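Local coordinates for protein formate dehydrogenase (Staphylococcus aureus, PDB 6TTB) that probably oxidises formate to carbon dioxide, passing the hydride to NAD, which it binds as cofactor, at residues A[57-68]-A[337-348]. Numbering follows the deposited sequence.
Sequences IGLKTFLEERGH and EDGVKDILERFF
Phe62, reaching across with CG anti to the backbone N (chi1 174°), is the knob of this contact, its ring set among Lys341, Leu344, Glu345 and Phe348. Lys341 methylenes cover one face, CD lying 3.4 Å from Phe62 CD2; Arg66 NH1 sits over the centre of the opposite face. A flat ring suits a place between two long polar side chains.

Deeper in, branched aliphatic residues pack between the helices: Leu59 crosses Val340 and Leu344 at about a right angle, and Leu63 CD2 meets the edge of Phe348 at CZ, 3.8 Å away. Helices 59-64 and 337-348 run nearly parallel (13°) on the five-stranded sheet of the domain other than the Rossmann-type NAD-binding one; the C-terminal helix returns to it, as in D-2-hydroxyacid dehydrogenases. Leu59 and Leu63 rest on Phe70, Val340 and Leu344 on Ile115.

In the loop after helix 59-64, His68 stacks flat but offset on Phe348, centroids 4.1 Å apart, planes at 24°.

Charged groups lie on the outer side. Arg66, whose flat, many-donor head also covers Phe62, salt-bridges Glu345 OE1 side-on through NE (3.0 Å) and NH2 (2.6 Å), the oxygen tilted from the guanidinium plane. Lys341 NZ bridges to Glu337 OE2 near N-cap Gly58, where glycine tolerates positive phi without crowding the amine.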
loop_
_atom_site.group_PDB
_atom_site.type_symbol
_atom_site.label_atom_id
_atom_site.label_comp_id
_atom_site.label_asym_id
_atom_site.label_seq_id
_atom_site.Cartn_x
_atom_site.Cartn_y
_atom_site.Cartn_z
ATOM N N ILE A 57 -18.213 1.029 22.999
ATOM C CA ILE A 57 -18.037 2.454 22.778
ATOM C C ILE A 57 -18.557 3.309 23.931
ATOM O O ILE A 57 -18.864 4.484 23.723
ATOM C CB ILE A 57 -18.592 2.857 21.411
ATOM C CG1 ILE A 57 -17.565 3.663 20.634
ATOM C CG2 ILE A 57 -20.012 3.437 21.410
ATOM C CD1 ILE A 57 -16.754 2.791 19.715
ATOM N N GLY A 58 -18.522 2.761 25.164
ATOM C CA GLY A 58 -18.680 3.581 26.355
ATOM C C GLY A 58 -20.144 3.852 26.724
ATOM O O GLY A 58 -20.395 4.511 27.713
ATOM N N LEU A 59 -21.098 3.210 26.034
ATOM C CA LEU A 59 -22.497 3.613 26.165
ATOM C C LEU A 59 -23.161 3.020 27.424
ATOM O O LEU A 59 -24.138 3.567 27.930
ATOM C CB LEU A 59 -23.287 3.272 24.885
ATOM C CG LEU A 59 -22.935 4.094 23.625
ATOM C CD1 LEU A 59 -23.360 3.388 22.367
ATOM C CD2 LEU A 59 -23.520 5.483 23.669
ATOM N N LYS A 60 -22.646 1.909 27.929
ATOM C CA LYS A 60 -23.317 1.194 29.004
ATOM C C LYS A 60 -23.491 2.110 30.177
ATOM O O LYS A 60 -24.602 2.337 30.589
ATOM C CB LYS A 60 -22.432 0.065 29.501
ATOM C CG LYS A 60 -23.047 -0.969 30.445
ATOM C CD LYS A 60 -22.135 -2.168 30.223
ATOM C CE LYS A 60 -21.263 -1.940 28.953
ATOM N NZ LYS A 60 -20.698 -3.194 28.376
ATOM N N THR A 61 -22.370 2.575 30.744
ATOM C CA THR A 61 -22.356 3.586 31.782
ATOM C C THR A 61 -22.968 4.889 31.282
ATOM O O THR A 61 -23.857 5.430 31.920
ATOM C CB THR A 61 -20.944 3.806 32.343
ATOM O OG1 THR A 61 -20.114 2.828 31.737
ATOM C CG2 THR A 61 -20.841 3.604 33.849
ATOM N N PHE A 62 -22.542 5.374 30.115
ATOM C CA PHE A 62 -23.044 6.650 29.630
ATOM C C PHE A 62 -24.559 6.634 29.604
ATOM O O PHE A 62 -25.187 7.626 29.924
ATOM C CB PHE A 62 -22.548 6.939 28.228
ATOM C CG PHE A 62 -23.163 8.176 27.633
ATOM C CD1 PHE A 62 -24.395 8.128 27.014
ATOM C CD2 PHE A 62 -22.520 9.390 27.715
ATOM C CE1 PHE A 62 -24.985 9.273 26.493
ATOM C CE2 PHE A 62 -23.092 10.520 27.169
ATOM C CZ PHE A 62 -24.339 10.465 26.578
ATOM N N LEU A 63 -25.139 5.510 29.174
ATOM C CA LEU A 63 -26.594 5.383 29.067
ATOM C C LEU A 63 -27.206 5.033 30.417
ATOM O O LEU A 63 -28.130 5.684 30.852
ATOM C CB LEU A 63 -26.949 4.314 28.026
ATOM C CG LEU A 63 -26.828 4.776 26.575
ATOM C CD1 LEU A 63 -27.231 3.681 25.610
ATOM C CD2 LEU A 63 -27.640 6.023 26.352
ATOM N N GLU A 64 -26.730 3.950 31.031
ATOM C CA GLU A 64 -27.259 3.485 32.306
ATOM C C GLU A 64 -26.988 4.517 33.411
ATOM O O GLU A 64 -27.350 4.311 34.547
ATOM C CB GLU A 64 -26.681 2.102 32.665
ATOM C CG GLU A 64 -27.267 0.936 31.843
ATOM C CD GLU A 64 -26.566 -0.430 31.983
ATOM O OE1 GLU A 64 -26.488 -0.975 33.133
ATOM O OE2 GLU A 64 -26.096 -0.955 30.952
ATOM N N GLU A 65 -26.383 5.635 33.060
ATOM C CA GLU A 65 -26.097 6.676 34.026
ATOM C C GLU A 65 -27.134 7.760 33.909
ATOM O O GLU A 65 -27.068 8.736 34.626
ATOM C CB GLU A 65 -24.816 7.401 33.644
ATOM C CG GLU A 65 -24.065 7.970 34.825
ATOM C CD GLU A 65 -22.559 7.749 34.684
ATOM O OE1 GLU A 65 -21.871 8.672 34.198
ATOM O OE2 GLU A 65 -22.091 6.608 34.965
ATOM N N ARG A 66 -27.993 7.636 32.916
ATOM C CA ARG A 66 -28.897 8.692 32.527
ATOM C C ARG A 66 -30.314 8.156 32.552
ATOM O O ARG A 66 -31.228 8.837 32.135
ATOM C CB ARG A 66 -28.572 9.160 31.127
ATOM C CG ARG A 66 -27.181 9.736 30.976
ATOM C CD ARG A 66 -27.345 10.991 30.104
ATOM N NE ARG A 66 -26.157 11.730 29.679
ATOM C CZ ARG A 66 -24.853 11.377 29.865
ATOM N NH1 ARG A 66 -24.514 10.187 30.340
ATOM N NH2 ARG A 66 -23.905 12.195 29.453
ATOM N N GLY A 67 -30.479 6.938 33.087
ATOM C CA GLY A 67 -31.804 6.426 33.364
ATOM C C GLY A 67 -32.294 5.483 32.281
ATOM O O GLY A 67 -33.388 4.943 32.412
ATOM N N HIS A 68 -31.446 5.206 31.275
ATOM C CA HIS A 68 -31.955 4.598 30.057
ATOM C C HIS A 68 -31.649 3.113 30.073
ATOM O O HIS A 68 -30.811 2.668 30.850
ATOM C CB HIS A 68 -31.371 5.291 28.840
ATOM C CG HIS A 68 -31.725 6.733 28.741
ATOM N ND1 HIS A 68 -33.052 7.178 28.637
ATOM C CD2 HIS A 68 -30.946 7.843 28.670
ATOM C CE1 HIS A 68 -33.059 8.512 28.585
ATOM N NE2 HIS A 68 -31.779 8.936 28.552
ATOM N N GLU A 337 -17.149 6.991 18.957
ATOM C CA GLU A 337 -17.624 6.994 20.316
ATOM C C GLU A 337 -18.088 8.399 20.685
ATOM O O GLU A 337 -19.211 8.567 21.134
ATOM C CB GLU A 337 -16.579 6.462 21.251
ATOM C CG GLU A 337 -16.823 6.842 22.709
ATOM C CD GLU A 337 -16.015 6.110 23.830
ATOM O OE1 GLU A 337 -15.402 5.035 23.580
ATOM O OE2 GLU A 337 -16.004 6.623 24.978
ATOM N N ASP A 338 -17.264 9.418 20.427
ATOM C CA ASP A 338 -17.587 10.773 20.896
ATOM C C ASP A 338 -18.803 11.355 20.158
ATOM O O ASP A 338 -19.603 12.079 20.781
ATOM C CB ASP A 338 -16.378 11.690 20.904
ATOM C CG ASP A 338 -15.423 11.289 22.032
ATOM O OD1 ASP A 338 -15.940 10.744 23.103
ATOM O OD2 ASP A 338 -14.154 11.509 21.870
ATOM N N GLY A 339 -18.942 11.037 18.848
ATOM C CA GLY A 339 -20.078 11.457 18.083
ATOM C C GLY A 339 -21.367 10.782 18.565
ATOM O O GLY A 339 -22.370 11.454 18.866
ATOM N N VAL A 340 -21.351 9.442 18.644
ATOM C CA VAL A 340 -22.562 8.759 19.041
ATOM C C VAL A 340 -23.021 9.375 20.355
ATOM O O VAL A 340 -24.210 9.562 20.568
ATOM C CB VAL A 340 -22.376 7.231 19.135
ATOM C CG1 VAL A 340 -23.371 6.568 20.075
ATOM C CG2 VAL A 340 -22.490 6.586 17.784
ATOM N N LYS A 341 -22.048 9.685 21.227
ATOM C CA LYS A 341 -22.346 10.195 22.557
ATOM C C LYS A 341 -22.995 11.562 22.428
ATOM O O LYS A 341 -24.057 11.786 22.995
ATOM C CB LYS A 341 -21.120 10.210 23.491
ATOM C CG LYS A 341 -20.658 8.860 24.026
ATOM C CD LYS A 341 -20.093 8.943 25.427
ATOM C CE LYS A 341 -18.703 8.326 25.563
ATOM N NZ LYS A 341 -18.694 7.031 26.307
ATOM N N ASP A 342 -22.366 12.446 21.659
ATOM C CA ASP A 342 -22.904 13.798 21.492
ATOM C C ASP A 342 -24.335 13.755 20.926
ATOM O O ASP A 342 -25.252 14.469 21.394
ATOM C CB ASP A 342 -21.985 14.703 20.675
ATOM C CG ASP A 342 -22.460 16.141 20.703
ATOM O OD1 ASP A 342 -22.196 16.859 21.758
ATOM O OD2 ASP A 342 -23.125 16.564 19.690
ATOM N N ILE A 343 -24.533 12.915 19.916
ATOM C CA ILE A 343 -25.843 12.773 19.299
ATOM C C ILE A 343 -26.875 12.453 20.374
ATOM O O ILE A 343 -27.855 13.184 20.519
ATOM C CB ILE A 343 -25.781 11.687 18.213
ATOM C CG1 ILE A 343 -25.369 12.275 16.859
ATOM C CG2 ILE A 343 -27.070 10.893 18.137
ATOM C CD1 ILE A 343 -24.488 11.345 16.034
ATOM N N LEU A 344 -26.665 11.321 21.080
ATOM C CA LEU A 344 -27.584 10.845 22.109
ATOM C C LEU A 344 -27.880 11.954 23.129
ATOM O O LEU A 344 -28.983 12.037 23.653
ATOM C CB LEU A 344 -26.970 9.648 22.803
ATOM C CG LEU A 344 -26.721 8.426 21.934
ATOM C CD1 LEU A 344 -26.097 7.314 22.763
ATOM C CD2 LEU A 344 -27.993 7.927 21.311
ATOM N N GLU A 345 -26.880 12.790 23.428
ATOM C CA GLU A 345 -27.052 13.897 24.353
ATOM C C GLU A 345 -28.086 14.887 23.759
ATOM O O GLU A 345 -29.202 15.044 24.289
ATOM C CB GLU A 345 -25.671 14.478 24.687
ATOM C CG GLU A 345 -25.608 15.180 26.016
ATOM C CD GLU A 345 -25.978 14.310 27.197
ATOM O OE1 GLU A 345 -25.078 13.664 27.721
ATOM O OE2 GLU A 345 -27.182 14.266 27.574
ATOM N N ARG A 346 -27.769 15.447 22.584
ATOM C CA ARG A 346 -28.715 16.323 21.906
ATOM C C ARG A 346 -30.100 15.652 21.777
ATOM O O ARG A 346 -31.119 16.233 22.120
ATOM C CB ARG A 346 -28.180 16.707 20.531
ATOM C CG ARG A 346 -26.789 17.299 20.569
ATOM C CD ARG A 346 -26.523 18.037 19.275
ATOM N NE ARG A 346 -25.105 18.410 19.190
ATOM C CZ ARG A 346 -24.662 19.485 18.554
ATOM N NH1 ARG A 346 -25.502 20.251 17.865
ATOM N NH2 ARG A 346 -23.378 19.744 18.529
ATOM N N PHE A 347 -30.135 14.419 21.274
ATOM C CA PHE A 347 -31.397 13.715 21.161
ATOM C C PHE A 347 -32.192 13.840 22.453
ATOM O O PHE A 347 -33.348 14.224 22.414
ATOM C CB PHE A 347 -31.167 12.247 20.807
ATOM C CG PHE A 347 -32.435 11.466 20.592
ATOM C CD1 PHE A 347 -33.355 11.876 19.661
ATOM C CD2 PHE A 347 -32.762 10.408 21.415
ATOM C CE1 PHE A 347 -34.549 11.215 19.505
ATOM C CE2 PHE A 347 -33.986 9.777 21.307
ATOM C CZ PHE A 347 -34.871 10.189 20.351
ATOM N N PHE A 348 -31.568 13.501 23.593
ATOM C CA PHE A 348 -32.307 13.309 24.817
ATOM C C PHE A 348 -32.773 14.640 25.320
ATOM O O PHE A 348 -33.589 14.678 26.230
ATOM C CB PHE A 348 -31.466 12.775 25.960
ATOM C CG PHE A 348 -31.000 11.374 25.774
ATOM C CD1 PHE A 348 -31.855 10.408 25.244
ATOM C CD2 PHE A 348 -29.691 11.009 26.065
ATOM C CE1 PHE A 348 -31.410 9.096 25.026
ATOM C CE2 PHE A 348 -29.269 9.676 25.915
ATOM C CZ PHE A 348 -30.122 8.721 25.383
#